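Local coordinates for protein putative phosphoribosyltransferase (Neisseria gonorrhoeae, PDB 5VOG) that binds the alarmone ppGpp, as well as magnesium, and is probably a phosphoribosyltransferase of the type I fold, at residues D18-H21 against R22-A26; P91-E94 against V95-G98. All blocks are in the same frame, centred on the assembly; numbering follows the deposited sequence.

Contact 1: D18-H21 against R22-A26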
loop_
_atom_site.group_PDB
_atom_site.type_symbol
_atom_site.label_atom_id
_atom_site.label_comp_id
_atom_site.label_asym_id
_atom_site.label_seq_id
_atom_site.Cartn_x
_atom_site.Cartn_y
_atom_site.Cartn_z
ATOM N N ASP A 18 6.494 6.563 -12.730
ATOM C CA ASP A 18 6.260 7.996 -12.891
ATOM C C ASP A 18 5.015 8.272 -13.726
ATOM O O ASP A 18 4.273 9.220 -13.435
ATOM C CB ASP A 18 7.470 8.665 -13.533
ATOM C CG ASP A 18 8.672 8.748 -12.598
ATOM O OD1 ASP A 18 8.534 8.430 -11.399
ATOM O OD2 ASP A 18 9.763 9.134 -13.067
ATOM N N ASP A 19 4.784 7.480 -14.783
ATOM C CA ASP A 19 3.544 7.601 -15.551
ATOM C C ASP A 19 2.338 7.549 -14.623
ATOM O O ASP A 19 1.402 8.348 -14.736
ATOM C CB ASP A 19 3.412 6.473 -16.584
ATOM C CG ASP A 19 4.360 6.598 -17.761
ATOM O OD1 ASP A 19 4.764 7.724 -18.137
ATOM O OD2 ASP A 19 4.665 5.530 -18.340
ATOM N N ILE A 20 2.346 6.588 -13.701
ATOM C CA ILE A 20 1.201 6.384 -12.826
ATOM C C ILE A 20 1.096 7.512 -11.811
ATOM O O ILE A 20 0.002 8.023 -11.541
ATOM C CB ILE A 20 1.319 4.996 -12.171
ATOM C CG1 ILE A 20 1.026 3.938 -13.251
ATOM C CG2 ILE A 20 0.419 4.863 -10.929
ATOM C CD1 ILE A 20 1.357 2.517 -12.835
ATOM N N HIS A 21 2.235 7.942 -11.259
ATOM C CA HIS A 21 2.259 9.088 -10.352
ATOM C C HIS A 21 1.607 10.317 -10.986
ATOM O O HIS A 21 0.811 11.008 -10.334
ATOM C CB HIS A 21 3.711 9.377 -9.952
ATOM C CG HIS A 21 3.867 10.443 -8.911
ATOM N ND1 HIS A 21 4.137 10.160 -7.589
ATOM C CD2 HIS A 21 3.812 11.793 -9.004
ATOM C CE1 HIS A 21 4.238 11.291 -6.912
ATOM N NE2 HIS A 21 4.047 12.297 -7.747
ATOM N N ARG A 22 1.909 10.588 -12.263
ATOM C CA ARG A 22 1.326 11.747 -12.938
ATOM C C ARG A 22 -0.186 11.606 -13.083
ATOM O O ARG A 22 -0.925 12.592 -12.949
ATOM C CB ARG A 22 1.982 11.941 -14.307
ATOM C CG ARG A 22 3.482 12.203 -14.259
ATOM C CD ARG A 22 4.099 12.219 -15.652
ATOM N NE ARG A 22 5.560 12.140 -15.599
ATOM C CZ ARG A 22 6.365 13.193 -15.483
ATOM N NH1 ARG A 22 5.857 14.417 -15.408
ATOM N NH2 ARG A 22 7.680 13.024 -15.441
ATOM N N VAL A 23 -0.670 10.393 -13.368
ATOM C CA VAL A 23 -2.113 10.176 -13.452
ATOM C C VAL A 23 -2.761 10.383 -12.088
ATOM O O VAL A 23 -3.837 10.980 -11.981
ATOM C CB VAL A 23 -2.421 8.776 -14.018
ATOM C CG1 VAL A 23 -3.921 8.476 -13.940
ATOM C CG2 VAL A 23 -1.946 8.659 -15.454
ATOM N N ILE A 24 -2.120 9.889 -11.023
ATOM C CA ILE A 24 -2.670 10.050 -9.677
ATOM C C ILE A 24 -2.795 11.529 -9.310
ATOM O O ILE A 24 -3.787 11.948 -8.700
ATOM C CB ILE A 24 -1.812 9.282 -8.655
ATOM C CG1 ILE A 24 -1.913 7.767 -8.873
ATOM C CG2 ILE A 24 -2.220 9.657 -7.235
ATOM C CD1 ILE A 24 -3.287 7.176 -8.516
ATOM N N LYS A 25 -1.792 12.344 -9.662
ATOM C CA LYS A 25 -1.898 13.782 -9.425
ATOM C C LYS A 25 -3.129 14.362 -10.116
ATOM O O LYS A 25 -3.881 15.148 -9.523
ATOM C CB LYS A 25 -0.632 14.488 -9.915
ATOM C CG LYS A 25 -0.616 15.992 -9.676
ATOM C CD LYS A 25 0.722 16.608 -10.051
ATOM C CE LYS A 25 0.768 18.090 -9.709
ATOM N NZ LYS A 25 2.102 18.690 -10.017
ATOM N N ALA A 26 -3.364 13.964 -11.366
ATOM C CA ALA A 26 -4.534 14.453 -12.090
ATOM C C ALA A 26 -5.825 13.913 -11.482
ATOM O O ALA A 26 -6.848 14.612 -11.455
ATOM C CB ALA A 26 -4.426 14.062 -13.560
HETATM O O HOH W 1 9.535 10.447 -15.552
HETATM O O HOH W 2 6.438 9.641 -16.827
#

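Contact 2: P91-E94 against V95-G98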
loop_
_atom_site.group_PDB
_atom_site.type_symbol
_atom_site.label_atom_id
_atom_site.label_comp_id
_atom_site.label_asym_id
_atom_site.label_seq_id
_atom_site.Cartn_x
_atom_site.Cartn_y
_atom_site.Cartn_z
ATOM N N PRO A 91 -14.480 -3.826 13.617
ATOM C CA PRO A 91 -15.545 -2.958 13.119
ATOM C C PRO A 91 -14.930 -1.745 12.446
ATOM O O PRO A 91 -13.719 -1.543 12.560
ATOM C CB PRO A 91 -16.285 -2.550 14.392
ATOM C CG PRO A 91 -15.208 -2.524 15.423
ATOM C CD PRO A 91 -14.302 -3.684 15.073
ATOM N N VAL A 92 -15.737 -0.942 11.776
ATOM C CA VAL A 92 -15.234 0.358 11.323
ATOM C C VAL A 92 -14.938 1.224 12.542
ATOM O O VAL A 92 -15.789 1.324 13.448
ATOM C CB VAL A 92 -16.249 1.032 10.404
ATOM C CG1 VAL A 92 -15.803 2.450 10.083
ATOM C CG2 VAL A 92 -16.409 0.230 9.120
ATOM N N PRO A 93 -13.759 1.844 12.624
ATOM C CA PRO A 93 -13.438 2.677 13.789
ATOM C C PRO A 93 -14.415 3.830 13.946
ATOM O O PRO A 93 -14.955 4.357 12.970
ATOM C CB PRO A 93 -12.023 3.182 13.482
ATOM C CG PRO A 93 -11.456 2.151 12.565
ATOM C CD PRO A 93 -12.607 1.684 11.722
ATOM N N GLU A 94 -14.627 4.228 15.202
ATOM C CA GLU A 94 -15.620 5.254 15.490
ATOM C C GLU A 94 -15.270 6.589 14.839
ATOM O O GLU A 94 -16.174 7.361 14.504
ATOM C CB GLU A 94 -15.779 5.418 17.002
ATOM C CG GLU A 94 -17.157 5.891 17.429
ATOM C CD GLU A 94 -18.251 4.875 17.123
ATOM O OE1 GLU A 94 -17.956 3.658 17.066
ATOM O OE2 GLU A 94 -19.410 5.296 16.940
ATOM N N VAL A 95 -13.979 6.871 14.629
ATOM C CA VAL A 95 -13.576 8.144 14.041
ATOM C C VAL A 95 -14.087 8.292 12.611
ATOM O O VAL A 95 -14.153 9.413 12.088
ATOM C CB VAL A 95 -12.037 8.295 14.113
ATOM C CG1 VAL A 95 -11.346 7.367 13.126
ATOM C CG2 VAL A 95 -11.615 9.741 13.889
ATOM N N LEU A 96 -14.460 7.188 11.961
ATOM C CA LEU A 96 -14.984 7.245 10.602
ATOM C C LEU A 96 -16.505 7.316 10.539
ATOM O O LEU A 96 -17.052 7.460 9.441
ATOM C CB LEU A 96 -14.504 6.036 9.794
ATOM C CG LEU A 96 -12.999 5.953 9.540
ATOM C CD1 LEU A 96 -12.688 4.732 8.688
ATOM C CD2 LEU A 96 -12.499 7.226 8.874
ATOM N N ARG A 97 -17.198 7.217 11.673
ATOM C CA ARG A 97 -18.654 7.237 11.645
ATOM C C ARG A 97 -19.147 8.582 11.129
ATOM O O ARG A 97 -18.716 9.638 11.601
ATOM C CB ARG A 97 -19.230 6.962 13.037
ATOM C CG ARG A 97 -20.750 6.991 13.069
ATOM C CD ARG A 97 -21.308 6.717 14.462
ATOM N NE ARG A 97 -20.950 5.384 14.946
ATOM C CZ ARG A 97 -21.616 4.274 14.646
ATOM N NH1 ARG A 97 -22.681 4.324 13.853
ATOM N NH2 ARG A 97 -21.217 3.109 15.138
ATOM N N GLY A 98 -20.045 8.539 10.148
ATOM C CA GLY A 98 -20.573 9.762 9.576
ATOM C C GLY A 98 -19.605 10.548 8.725
ATOM O O GLY A 98 -19.898 11.698 8.389
HETATM O O HOH W 3 -17.097 10.160 13.559
#

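Contact 1: D18-H21 against R22-A26
Arg22 N, Val23 N, Ile24 N and Lys25 N bond back to the carbonyls of Asp18, Asp19, Ile20 and His21, an unbroken i to i+4 series that identifies regular alpha-helix near the start of helix 17-33. The series runs from 2.9 Å for Ile24 N to Ile20 O up to 3.2 Å for Val23 N to Asp19 O. Among the side chains, Arg22 reaches back furthest along the preceding turn. Its CG stands opposite the carbonyl carbon (chi1 -61°), which brings this methylene to 3.2 Å from Asp18 O and sends the extended CG-to-NE run toward the two aspartates. Neither carboxylate touches the guanidinium: Asp18 OD2 and Arg22 NH2 are 5.0 Å apart. A water in the guanidinium plane, at its edge, accepts from Arg22 NH2 and donates to Asp18 OD2. A second accepts from Arg22 NE at 2.9 Å and donates to Asp19 OD1. Arg22 is modelled in two conformers, and whether both keep these bridges is undecided. On another face of the helix, Ile20 CG2 meets Ile24 CG1 at 4.3 Å, and both isoleucines pack on Met54 of helix 49-59. Asp19 has an intrachain salt bridge to Arg182. In the second subunit, Arg22 salt-bridges Asp172, Asp18 bonds to Asn175, His21 to the Tyr17 hydroxyl and Ala168 carbonyl, and Lys25 to Leu169 O. The chemistry implies an amphipathic helix, its isoleucines turned into their own subunit while Asp18, His21, Arg22 and Lys25 join the dimer interface.

Contact 2: P91-E94 against V95-G98
Glu94 and Arg97 meet across a short 3-10 turn in the loop between strands 78-85 and 101-105 of the phosphoribosyltransferase domain. Two i to i+3 bonds define it, Leu96 N to Pro93 O and Arg97 N to Glu94 O, each 3.0 Å long. The Arg97 side chain starts with CB lying 3.4 Å from Glu94 O. CG lies anti to the backbone N (chi1 179°), and CD comes to 3.4 Å from Glu94 OE2. A bend at chi3 (-62°) then turns NE to Glu94 OE2, forming a salt bridge of 2.5 Å, a value so short that its exact length is doubtful. OE2 is approached from above the carboxylate plane, and the two flat groups are 29° apart. CZ and NH2 follow beside the same oxygen, whereas NH1 leads to a second salt bridge with Asp125; the guanidinium is thus held by two carboxylates. On the apolar side of the turn, the side chains of Val92 and Leu96 cross at about a right angle, Val92 CG1 touching Leu96 CB at 3.8 Å. Both residues also lean on Phe126, while Pro93, Val95 and Leu96 pack against Tyr64 of strand 63-75. A magnesium ion lies about 6 Å from the Val92 side chain, and the magnesium-binding Asp90 is near. A water lies 2.6 Å from Arg97 O and 3.1 Å from Glu94 O, close enough to bridge them, although its protons cannot serve every acceptor around it.

Contact 1 precedes contact 2 along the chain, in series, and both fall within the phosphoribosyltransferase domain. Their centres are 30 Å apart and their nearest atoms about 19 Å, which rules out direct touch. Contact 1 belongs to helix 17-33, just ahead of strand 40-45; contact 2 occupies the loop leading into strand 101-105. Those two strands are parallel neighbours in the mixed sheet, and this sheet connects the regions. The geometry gives them separate settings: contact 1 has one side at the second subunit and another against helix 49-59 and nearby loops of its own chain, whereas residues 91-98 form a surface turn whose Val92 lies near a magnesium ion. Dimer interface and metal-proximal loop are thus distinct parts of one domain.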